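Local coordinates for TBC1 domain family member 22A (Homo sapiens, PDB 2QFZ), which probably acts as a GTPase-activating protein for Rab-family GTPases through its TBC domain, the part described here, at residues Asp301-Glu304 / Leu305-Leu309; Ser278-His281 / Leu282-Ala286; Phe208-Pro211 / Gly212-Met215; Arg261-Ile264 / Arg265-Thr269. All coordinates share one frame; numbering follows the deposited sequence. Where two conformers were deposited one is given.

Interaction 1: residues Asp301-Glu304 / Leu305-Leu309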
loop_
_atom_site.group_PDB
_atom_site.type_symbol
_atom_site.label_atom_id
_atom_site.label_comp_id
_atom_site.label_asym_id
_atom_site.label_seq_id
_atom_site.Cartn_x
_atom_site.Cartn_y
_atom_site.Cartn_z
ATOM N N ASP A 301 -9.658 -1.453 -30.476
ATOM C CA ASP A 301 -8.996 -2.758 -30.586
ATOM C C ASP A 301 -8.958 -3.417 -29.191
ATOM O O ASP A 301 -8.530 -2.776 -28.251
ATOM C CB ASP A 301 -7.586 -2.543 -31.131
ATOM C CG ASP A 301 -6.832 -3.834 -31.320
ATOM O OD1 ASP A 301 -7.238 -4.649 -32.182
ATOM O OD2 ASP A 301 -5.829 -4.032 -30.601
ATOM N N PHE A 302 -9.408 -4.686 -29.057
ATOM C CA PHE A 302 -9.356 -5.410 -27.759
ATOM C C PHE A 302 -7.945 -5.487 -27.165
ATOM O O PHE A 302 -7.771 -5.272 -25.966
ATOM C CB PHE A 302 -9.922 -6.852 -27.844
ATOM C CG PHE A 302 -9.517 -7.734 -26.651
ATOM C CD1 PHE A 302 -10.184 -7.641 -25.422
ATOM C CD2 PHE A 302 -8.432 -8.617 -26.747
ATOM C CE1 PHE A 302 -9.786 -8.423 -24.318
ATOM C CE2 PHE A 302 -8.031 -9.406 -25.648
ATOM C CZ PHE A 302 -8.709 -9.314 -24.437
ATOM N N GLN A 303 -6.961 -5.844 -27.996
ATOM C CA GLN A 303 -5.567 -6.067 -27.533
ATOM C C GLN A 303 -4.931 -4.788 -26.965
ATOM O O GLN A 303 -4.288 -4.807 -25.919
ATOM C CB GLN A 303 -4.711 -6.610 -28.695
ATOM C CG GLN A 303 -3.281 -7.056 -28.326
ATOM C CD GLN A 303 -2.350 -7.190 -29.568
ATOM O OE1 GLN A 303 -2.773 -6.996 -30.721
ATOM N NE2 GLN A 303 -1.081 -7.525 -29.315
ATOM N N GLU A 304 -5.090 -3.686 -27.682
ATOM C CA GLU A 304 -4.560 -2.399 -27.243
ATOM C C GLU A 304 -5.349 -1.817 -26.088
ATOM O O GLU A 304 -4.779 -1.099 -25.288
ATOM C CB GLU A 304 -4.528 -1.393 -28.409
ATOM C CG GLU A 304 -3.515 -1.721 -29.478
ATOM C CD GLU A 304 -3.300 -0.581 -30.488
ATOM O OE1 GLU A 304 -2.350 -0.654 -31.277
ATOM O OE2 GLU A 304 -4.071 0.389 -30.502
ATOM N N LEU A 305 -6.663 -2.096 -26.025
ATOM C CA LEU A 305 -7.506 -1.666 -24.904
ATOM C C LEU A 305 -7.054 -2.292 -23.570
ATOM O O LEU A 305 -6.819 -1.591 -22.583
ATOM C CB LEU A 305 -8.976 -2.016 -25.141
ATOM C CG LEU A 305 -9.943 -1.574 -24.036
ATOM C CD1 LEU A 305 -9.769 -0.106 -23.660
ATOM C CD2 LEU A 305 -11.443 -1.891 -24.406
ATOM N N LEU A 306 -6.945 -3.609 -23.561
ATOM C CA LEU A 306 -6.373 -4.315 -22.420
ATOM C C LEU A 306 -4.915 -3.843 -22.095
ATOM O O LEU A 306 -4.624 -3.570 -20.955
ATOM C CB LEU A 306 -6.475 -5.848 -22.627
ATOM C CG LEU A 306 -5.988 -6.738 -21.480
ATOM C CD1 LEU A 306 -6.567 -6.247 -20.125
ATOM C CD2 LEU A 306 -6.317 -8.154 -21.717
ATOM N N LEU A 307 -4.043 -3.695 -23.093
ATOM C CA LEU A 307 -2.669 -3.178 -22.871
ATOM C C LEU A 307 -2.613 -1.841 -22.186
ATOM O O LEU A 307 -1.789 -1.663 -21.315
ATOM C CB LEU A 307 -1.848 -3.076 -24.157
ATOM C CG LEU A 307 -1.389 -4.443 -24.684
ATOM C CD1 LEU A 307 -1.235 -4.355 -26.211
ATOM C CD2 LEU A 307 -0.092 -4.952 -24.009
ATOM N N PHE A 308 -3.487 -0.925 -22.608
ATOM C CA PHE A 308 -3.631 0.420 -22.049
ATOM C C PHE A 308 -4.073 0.366 -20.564
ATOM O O PHE A 308 -3.486 1.013 -19.719
ATOM C CB PHE A 308 -4.668 1.218 -22.884
ATOM C CG PHE A 308 -4.907 2.608 -22.390
ATOM C CD1 PHE A 308 -3.932 3.596 -22.546
ATOM C CD2 PHE A 308 -6.113 2.955 -21.778
ATOM C CE1 PHE A 308 -4.147 4.889 -22.084
ATOM C CE2 PHE A 308 -6.324 4.253 -21.303
ATOM C CZ PHE A 308 -5.322 5.228 -21.484
ATOM N N LEU A 309 -5.112 -0.419 -20.273
ATOM C CA LEU A 309 -5.667 -0.520 -18.914
ATOM C C LEU A 309 -4.638 -1.131 -17.941
ATOM O O LEU A 309 -4.670 -0.858 -16.731
ATOM C CB LEU A 309 -6.932 -1.363 -18.918
ATOM C CG LEU A 309 -8.209 -0.741 -19.507
ATOM C CD1 LEU A 309 -9.335 -1.774 -19.730
ATOM C CD2 LEU A 309 -8.701 0.358 -18.600
#

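Interaction 2: residues Ser278-His281 / Leu282-Ala286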
loop_
_atom_site.group_PDB
_atom_site.type_symbol
_atom_site.label_atom_id
_atom_site.label_comp_id
_atom_site.label_asym_id
_atom_site.label_seq_id
_atom_site.Cartn_x
_atom_site.Cartn_y
_atom_site.Cartn_z
ATOM N N SER A 278 -9.258 -1.591 2.467
ATOM C CA SER A 278 -10.243 -2.596 2.268
ATOM C C SER A 278 -11.390 -2.069 1.398
ATOM O O SER A 278 -11.689 -2.639 0.374
ATOM C CB SER A 278 -10.767 -3.011 3.653
ATOM O OG SER A 278 -11.723 -3.999 3.522
ATOM N N HIS A 279 -11.975 -0.947 1.808
ATOM C CA HIS A 279 -13.242 -0.445 1.283
ATOM C C HIS A 279 -12.989 0.800 0.422
ATOM O O HIS A 279 -13.324 0.815 -0.759
ATOM C CB HIS A 279 -14.169 -0.139 2.475
ATOM C CG HIS A 279 -15.496 0.462 2.108
ATOM N ND1 HIS A 279 -15.913 1.695 2.588
ATOM C CD2 HIS A 279 -16.525 -0.014 1.356
ATOM C CE1 HIS A 279 -17.128 1.955 2.131
ATOM N NE2 HIS A 279 -17.524 0.934 1.385
ATOM N N PHE A 280 -12.362 1.833 0.997
ATOM C CA PHE A 280 -12.062 3.041 0.206
ATOM C C PHE A 280 -11.280 2.747 -1.086
ATOM O O PHE A 280 -11.534 3.384 -2.088
ATOM C CB PHE A 280 -11.349 4.109 1.017
ATOM C CG PHE A 280 -11.419 5.481 0.408
ATOM C CD1 PHE A 280 -12.643 6.021 -0.004
ATOM C CD2 PHE A 280 -10.267 6.229 0.212
ATOM C CE1 PHE A 280 -12.715 7.280 -0.593
ATOM C CE2 PHE A 280 -10.336 7.518 -0.351
ATOM C CZ PHE A 280 -11.562 8.033 -0.737
ATOM N N HIS A 281 -10.348 1.791 -1.036
ATOM C CA HIS A 281 -9.607 1.339 -2.211
ATOM C C HIS A 281 -10.471 1.063 -3.427
ATOM O O HIS A 281 -10.090 1.409 -4.558
ATOM C CB HIS A 281 -8.710 0.108 -1.893
ATOM C CG HIS A 281 -7.856 -0.325 -3.047
ATOM N ND1 HIS A 281 -6.862 0.470 -3.565
ATOM C CD2 HIS A 281 -7.851 -1.461 -3.787
ATOM C CE1 HIS A 281 -6.326 -0.123 -4.616
ATOM N NE2 HIS A 281 -6.899 -1.304 -4.767
ATOM N N LEU A 282 -11.618 0.416 -3.228
ATOM C CA LEU A 282 -12.570 0.179 -4.315
ATOM C C LEU A 282 -12.932 1.451 -5.093
ATOM O O LEU A 282 -12.939 1.455 -6.294
ATOM C CB LEU A 282 -13.866 -0.428 -3.783
ATOM C CG LEU A 282 -13.843 -1.764 -3.061
ATOM C CD1 LEU A 282 -15.189 -2.440 -3.234
ATOM C CD2 LEU A 282 -12.729 -2.675 -3.563
ATOM N N TYR A 283 -13.233 2.523 -4.369
ATOM C CA TYR A 283 -13.638 3.802 -4.959
ATOM C C TYR A 283 -12.498 4.496 -5.644
ATOM O O TYR A 283 -12.743 5.211 -6.573
ATOM C CB TYR A 283 -14.214 4.730 -3.885
ATOM C CG TYR A 283 -15.438 4.148 -3.299
ATOM C CD1 TYR A 283 -16.675 4.257 -3.950
ATOM C CD2 TYR A 283 -15.378 3.434 -2.132
ATOM C CE1 TYR A 283 -17.843 3.650 -3.410
ATOM C CE2 TYR A 283 -16.530 2.836 -1.587
ATOM C CZ TYR A 283 -17.742 2.954 -2.235
ATOM O OH TYR A 283 -18.853 2.390 -1.661
ATOM N N VAL A 284 -11.267 4.320 -5.140
ATOM C CA VAL A 284 -10.077 4.830 -5.805
ATOM C C VAL A 284 -9.885 4.101 -7.147
ATOM O O VAL A 284 -9.519 4.729 -8.176
ATOM C CB VAL A 284 -8.801 4.741 -4.885
ATOM C CG1 VAL A 284 -7.519 5.135 -5.661
ATOM C CG2 VAL A 284 -8.981 5.628 -3.657
ATOM N N CYS A 285 -10.129 2.785 -7.148
ATOM C CA CYS A 285 -10.046 2.012 -8.381
ATOM C C CYS A 285 -11.083 2.498 -9.441
ATOM O O CYS A 285 -10.774 2.580 -10.626
ATOM C CB CYS A 285 -10.189 0.510 -8.100
ATOM S SG CYS A 285 -8.649 -0.268 -7.431
ATOM N N ALA A 286 -12.284 2.794 -8.987
ATOM C CA ALA A 286 -13.365 3.290 -9.850
ATOM C C ALA A 286 -13.019 4.645 -10.456
ATOM O O ALA A 286 -13.164 4.839 -11.672
ATOM C CB ALA A 286 -14.679 3.337 -9.074
#

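Interaction 3: residues Phe208-Pro211 / Gly212-Met215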
loop_
_atom_site.group_PDB
_atom_site.type_symbol
_atom_site.label_atom_id
_atom_site.label_comp_id
_atom_site.label_asym_id
_atom_site.label_seq_id
_atom_site.Cartn_x
_atom_site.Cartn_y
_atom_site.Cartn_z
ATOM N N PHE A 208 -6.478 -19.179 0.097
ATOM C CA PHE A 208 -6.628 -20.111 -1.035
ATOM C C PHE A 208 -7.652 -19.625 -2.065
ATOM O O PHE A 208 -8.825 -19.415 -1.731
ATOM C CB PHE A 208 -7.048 -21.497 -0.507
ATOM C CG PHE A 208 -6.972 -22.585 -1.533
ATOM C CD1 PHE A 208 -5.752 -23.125 -1.891
ATOM C CD2 PHE A 208 -8.116 -23.060 -2.145
ATOM C CE1 PHE A 208 -5.671 -24.113 -2.836
ATOM C CE2 PHE A 208 -8.048 -24.057 -3.098
ATOM C CZ PHE A 208 -6.830 -24.588 -3.447
ATOM N N ALA A 209 -7.208 -19.430 -3.312
ATOM C CA ALA A 209 -8.093 -18.950 -4.384
ATOM C C ALA A 209 -8.452 -17.469 -4.272
ATOM O O ALA A 209 -9.300 -16.977 -5.033
ATOM C CB ALA A 209 -9.403 -19.783 -4.429
ATOM N N GLN A 210 -7.858 -16.787 -3.298
ATOM C CA GLN A 210 -7.936 -15.335 -3.125
ATOM C C GLN A 210 -9.330 -14.731 -3.297
ATOM O O GLN A 210 -9.504 -13.849 -4.140
ATOM C CB GLN A 210 -6.968 -14.671 -4.101
ATOM C CG GLN A 210 -5.521 -15.057 -3.867
ATOM C CD GLN A 210 -4.571 -14.112 -4.530
ATOM O OE1 GLN A 210 -3.886 -14.469 -5.483
ATOM N NE2 GLN A 210 -4.532 -12.894 -4.047
ATOM N N PRO A 211 -10.317 -15.203 -2.493
ATOM C CA PRO A 211 -11.712 -14.810 -2.680
ATOM C C PRO A 211 -12.016 -13.360 -2.384
ATOM O O PRO A 211 -13.041 -12.882 -2.799
ATOM C CB PRO A 211 -12.482 -15.743 -1.709
ATOM C CG PRO A 211 -11.497 -16.096 -0.668
ATOM C CD PRO A 211 -10.164 -16.139 -1.357
ATOM N N GLY A 212 -11.153 -12.679 -1.629
ATOM C CA GLY A 212 -11.279 -11.259 -1.432
ATOM C C GLY A 212 -11.065 -10.518 -2.735
ATOM O O GLY A 212 -11.702 -9.525 -2.973
ATOM N N ILE A 213 -10.170 -11.006 -3.583
ATOM C CA ILE A 213 -9.833 -10.285 -4.798
ATOM C C ILE A 213 -11.020 -10.339 -5.773
ATOM O O ILE A 213 -11.447 -9.326 -6.246
ATOM C CB ILE A 213 -8.584 -10.796 -5.488
ATOM C CG1 ILE A 213 -7.364 -10.774 -4.533
ATOM C CG2 ILE A 213 -8.309 -9.950 -6.709
ATOM C CD1 ILE A 213 -6.892 -9.399 -4.227
ATOM N N GLN A 214 -11.535 -11.528 -6.047
ATOM C CA GLN A 214 -12.688 -11.717 -6.947
ATOM C C GLN A 214 -13.905 -10.933 -6.543
ATOM O O GLN A 214 -14.574 -10.335 -7.394
ATOM C CB GLN A 214 -13.063 -13.205 -7.049
ATOM C CG GLN A 214 -12.346 -13.909 -8.182
ATOM C CD GLN A 214 -10.860 -14.063 -7.933
ATOM O OE1 GLN A 214 -10.440 -14.400 -6.835
ATOM N NE2 GLN A 214 -10.059 -13.822 -8.960
ATOM N N MET A 215 -14.183 -10.937 -5.245
ATOM C CA MET A 215 -15.259 -10.162 -4.699
ATOM C C MET A 215 -15.076 -8.673 -4.952
ATOM O O MET A 215 -16.003 -8.011 -5.397
ATOM C CB MET A 215 -15.388 -10.422 -3.187
ATOM C CG MET A 215 -16.662 -9.805 -2.575
ATOM S SD MET A 215 -18.160 -10.515 -3.314
ATOM C CE MET A 215 -18.086 -12.189 -2.686
#

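Interaction 4: residues Arg261-Ile264 / Arg265-Thr269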
loop_
_atom_site.group_PDB
_atom_site.type_symbol
_atom_site.label_atom_id
_atom_site.label_comp_id
_atom_site.label_asym_id
_atom_site.label_seq_id
_atom_site.Cartn_x
_atom_site.Cartn_y
_atom_site.Cartn_z
ATOM N N ARG A 261 6.167 7.066 -5.207
ATOM C CA ARG A 261 5.889 8.315 -4.568
ATOM C C ARG A 261 4.390 8.571 -4.539
ATOM O O ARG A 261 3.856 9.178 -3.592
ATOM C CB ARG A 261 6.614 9.444 -5.299
ATOM C CG ARG A 261 6.204 9.594 -6.808
ATOM C CD ARG A 261 6.787 10.829 -7.456
ATOM N NE ARG A 261 6.274 10.971 -8.830
ATOM C CZ ARG A 261 6.736 10.276 -9.855
ATOM N NH1 ARG A 261 7.728 9.440 -9.701
ATOM N NH2 ARG A 261 6.232 10.438 -11.061
ATOM N N CYS A 262 3.684 8.111 -5.573
ATOM C CA CYS A 262 2.232 8.222 -5.564
ATOM C C CYS A 262 1.561 7.269 -4.555
ATOM O O CYS A 262 0.567 7.626 -3.932
ATOM C CB CYS A 262 1.690 7.995 -6.984
ATOM S SG CYS A 262 2.219 9.312 -8.083
ATOM N N THR A 263 2.072 6.054 -4.447
ATOM C CA THR A 263 1.500 5.039 -3.529
ATOM C C THR A 263 1.655 5.590 -2.068
ATOM O O THR A 263 0.747 5.502 -1.253
ATOM C CB THR A 263 2.218 3.676 -3.695
ATOM O OG1 THR A 263 1.938 3.101 -4.995
ATOM C CG2 THR A 263 1.839 2.641 -2.547
ATOM N N ILE A 264 2.790 6.218 -1.780
ATOM C CA ILE A 264 3.043 6.736 -0.433
ATOM C C ILE A 264 1.990 7.783 -0.097
ATOM O O ILE A 264 1.369 7.742 0.947
ATOM C CB ILE A 264 4.535 7.253 -0.269
ATOM C CG1 ILE A 264 5.448 6.062 -0.236
ATOM C CG2 ILE A 264 4.671 8.158 0.989
ATOM C CD1 ILE A 264 6.982 6.345 -0.378
ATOM N N ARG A 265 1.725 8.703 -1.022
ATOM C CA ARG A 265 0.708 9.697 -0.796
ATOM C C ARG A 265 -0.734 9.131 -0.599
ATOM O O ARG A 265 -1.471 9.502 0.345
ATOM C CB ARG A 265 0.773 10.732 -1.917
ATOM C CG ARG A 265 -0.275 11.792 -1.876
ATOM C CD ARG A 265 -0.380 12.544 -0.530
ATOM N NE ARG A 265 -1.545 13.379 -0.584
ATOM C CZ ARG A 265 -2.763 13.031 -0.204
ATOM N NH1 ARG A 265 -3.020 11.857 0.373
ATOM N NH2 ARG A 265 -3.754 13.897 -0.376
ATOM N N LEU A 266 -1.116 8.259 -1.516
ATOM C CA LEU A 266 -2.322 7.471 -1.463
ATOM C C LEU A 266 -2.492 6.780 -0.101
ATOM O O LEU A 266 -3.593 6.822 0.491
ATOM C CB LEU A 266 -2.267 6.436 -2.590
ATOM C CG LEU A 266 -3.522 5.970 -3.349
ATOM C CD1 LEU A 266 -4.208 7.081 -4.127
ATOM C CD2 LEU A 266 -3.138 4.768 -4.320
ATOM N N TRP A 267 -1.412 6.190 0.433
ATOM C CA TRP A 267 -1.539 5.451 1.715
ATOM C C TRP A 267 -1.711 6.375 2.929
ATOM O O TRP A 267 -2.248 5.907 3.929
ATOM C CB TRP A 267 -0.412 4.409 1.932
ATOM C CG TRP A 267 -0.492 3.205 1.021
ATOM C CD1 TRP A 267 -1.225 3.069 -0.121
ATOM C CD2 TRP A 267 0.233 1.989 1.165
ATOM N NE1 TRP A 267 -1.004 1.825 -0.689
ATOM C CE2 TRP A 267 -0.108 1.155 0.092
ATOM C CE3 TRP A 267 1.117 1.504 2.133
ATOM C CZ2 TRP A 267 0.413 -0.123 -0.047
ATOM C CZ3 TRP A 267 1.637 0.240 1.980
ATOM C CH2 TRP A 267 1.307 -0.546 0.913
ATOM N N ASP A 268 -1.317 7.675 2.834
ATOM C CA ASP A 268 -1.648 8.691 3.856
ATOM C C ASP A 268 -3.172 8.699 4.076
ATOM O O ASP A 268 -3.688 8.607 5.199
ATOM C CB ASP A 268 -1.247 10.107 3.455
ATOM C CG ASP A 268 0.234 10.359 3.457
ATOM O OD1 ASP A 268 1.058 9.545 3.925
ATOM O OD2 ASP A 268 0.594 11.430 2.927
ATOM N N THR A 269 -3.904 8.790 2.976
ATOM C CA THR A 269 -5.346 8.813 3.028
ATOM C C THR A 269 -5.957 7.477 3.370
ATOM O O THR A 269 -6.926 7.434 4.140
ATOM C CB THR A 269 -5.906 9.316 1.701
ATOM O OG1 THR A 269 -5.329 10.590 1.466
ATOM C CG2 THR A 269 -7.448 9.462 1.765
#

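Interaction 1: residues Asp301-Glu304 / Leu305-Leu309
F302 and L306 meet one turn apart on the helix 302-309. Their side chains lie side by side and point the same way. The contact is made at the far end of the phenylalanine ring, where CZ of F302 comes within 3.8 Å of CD2 of L306. F302 starts out away from the following turn, but with CG anti to the backbone N (chi1 164°) its ring comes back along the helix toward L306. Q303 and L307 form a second such pair, with CG of Q303 4.0 Å from CD1 of L307. This pair is on the exposed side. L307 has CG beside its own backbone N (chi1 -74°), and its CD1 folds back over the carbonyl oxygen of Q303.

The start of the helix is fixed by D301 at the N-cap. Its OD2 accepts from the backbone N of E304 at 3.0 Å, on the anti side and somewhat out of the carboxylate plane. The main chain then runs in regular i to i+4 bonds, from L305 N to D301 O through to F308 N to E304 O. The bond from L306 N to F302 O is nearly straight at its hydrogen.

The short helix is amphipathic and lies at the surface of the all-helical chain. F302 and L306 rest on Q244 of the helix 242-251, and L306 also reaches F245. L305 and L309 turn to the helix 229-237, at H234 and L235. L309 and F308 touch the helix 293-298 through I296 and E295.

Interaction 2: residues Ser278-His281 / Leu282-Ala286
The ring of Y283 turns its edge to the face of the H279 imidazole, one helical turn back. The planes stand at 83° and the centroids are 5.3 Å apart, a T-shaped pair. CE2 of Y283 sits over the imidazole toward its rim. The hydroxyl is as near, with OH of Y283 3.6 Å from NE2 of H279. The histidine is carried there by a CG anti to its backbone N (chi1 177°), whereas the tyrosine has its CG beside the backbone N. A leucine in place of Y283 would probably leave this face of the H279 ring without its aromatic partner and the imidazole freer to turn.

H281 and C285 are paired in another way. The sulfur lies over the imidazole face, with SG of C285 3.8 Å from the centroid of the H281 ring. Both ring nitrogens of H281 are engaged, ND1 with the hydroxyl of Y270 and NE2 with the backbone O of W249, which fixes the ring's rotation.

The residues belong to the helix 276-291 of the all-helical TBC domain, largely buried at this point. It has a wider pi-type turn near its start, at residues 278-280. Farther on, regular i to i+4 bonding is seen from C285 N to H281 O at 2.9 Å.

F280 and V284 cross at about a right angle, with CE2 of F280 4.0 Å from CG2 of V284. Both also pack on Y270 of the helix 260-270. Y283 touches L223 of the helix 211-227.

Interaction 3: residues Phe208-Pro211 / Gly212-Met215
Q210 runs alongside I213, the two side chains pointing the same way. NE2 of Q210 comes within 3.6 Å of CG1 of I213, and CB of Q210 is 3.9 Å from the same carbon. CG of Q210 stands beside the backbone N (chi1 -62°) and the chain is extended beyond it. The amide end is tied outside the turn, where two acceptors hold its one nitrogen: NE2 donates to the backbone O of N205 and to OD1 of N251.

Q210 holds the N-cap position of the helix 211-227. This is the N-terminal end of a helix in the all-helical TBC domain, entered from a loop that follows the helix 181-200. The carbonyl oxygen of Q210 accepts from the backbone N of I213 at 3.0 Å. The donor sits well above the carbonyl plane, 48° out of it.

P211 opens the first turn, and it has the most surface covered in this contact. Its carbonyl oxygen takes a weak bond from the backbone N of M215 at 3.3 Å. CB of M215 lies close to the same oxygen. The proline nitrogen has no hydrogen to give, which costs little at a helix start, where the first N-H groups lack a preceding turn to bond to.

G212 is buried, and its backbone is hydrogen-bonded to D204. I213 and Q210 both touch F247 of the helix 242-251, and I213 also meets M250.

Interaction 4: residues Arg261-Ile264 / Arg265-Thr269
T263 places its methyl over the indole of W267 one turn along the helix 260-270, a largely buried part of the all-helical TBC domain near the chain centre. CG2 of T263 is 3.7 Å from the centroid of the five-membered ring and 22° off its normal, a CH-pi contact. T263 has CG2 anti to the backbone N, which swings the methyl toward the ring. The backbone is tight here too: the N of W267 bonds to the O of T263 at 2.8 Å. Around the indole are F277, edge-to-face, F157, Y270, P156 and W60. An alanine at W267 is likely to open a gap among these rings and leave the methyl of T263 without its aromatic surface.

The R261 side is looser. R261 is exposed, and its O receives only a weak bond from the N of R265 at 3.4 Å. Its guanidinium turns away to the backbone O atoms of W317 and A315. R265, by contrast, is held: it bends at chi2 and gives NH1 to OG1 of T269 at 2.9 Å, in the guanidinium plane. That hydroxyl also bonds to the backbone O of W48.

Polar groups in the buried part are mostly answered. D268 pairs with R56 in a salt bridge and accepts from NE1 of W60 and the N of I51. NE1 of W267 is the exception: it is buried with no partner in the model, consistent with an indole held there by apolar and ring contacts.

In the fold
All four are local contacts, interactions 2 and 4 within helices, interactions 1 and 3 where a loop enters one. Interactions 2 and 4 touch: CE2 of F280 is 4.1 Å from CG2 of T269, and CG1 of V284 is 4.1 Å from CD1 of L266. Their helices, 260-270 and 276-291, follow each other in the chain, and their centres lie about 14 Å apart. Interaction 3 comes within about 6 Å of interaction 2 at the nearest atoms. The helix 242-251 links them, since M250 meets I213 as well as H281 and C285. It also reaches interaction 1, through F245. Interaction 1 lies at the surface, its centre about 27 Å from that of interaction 4.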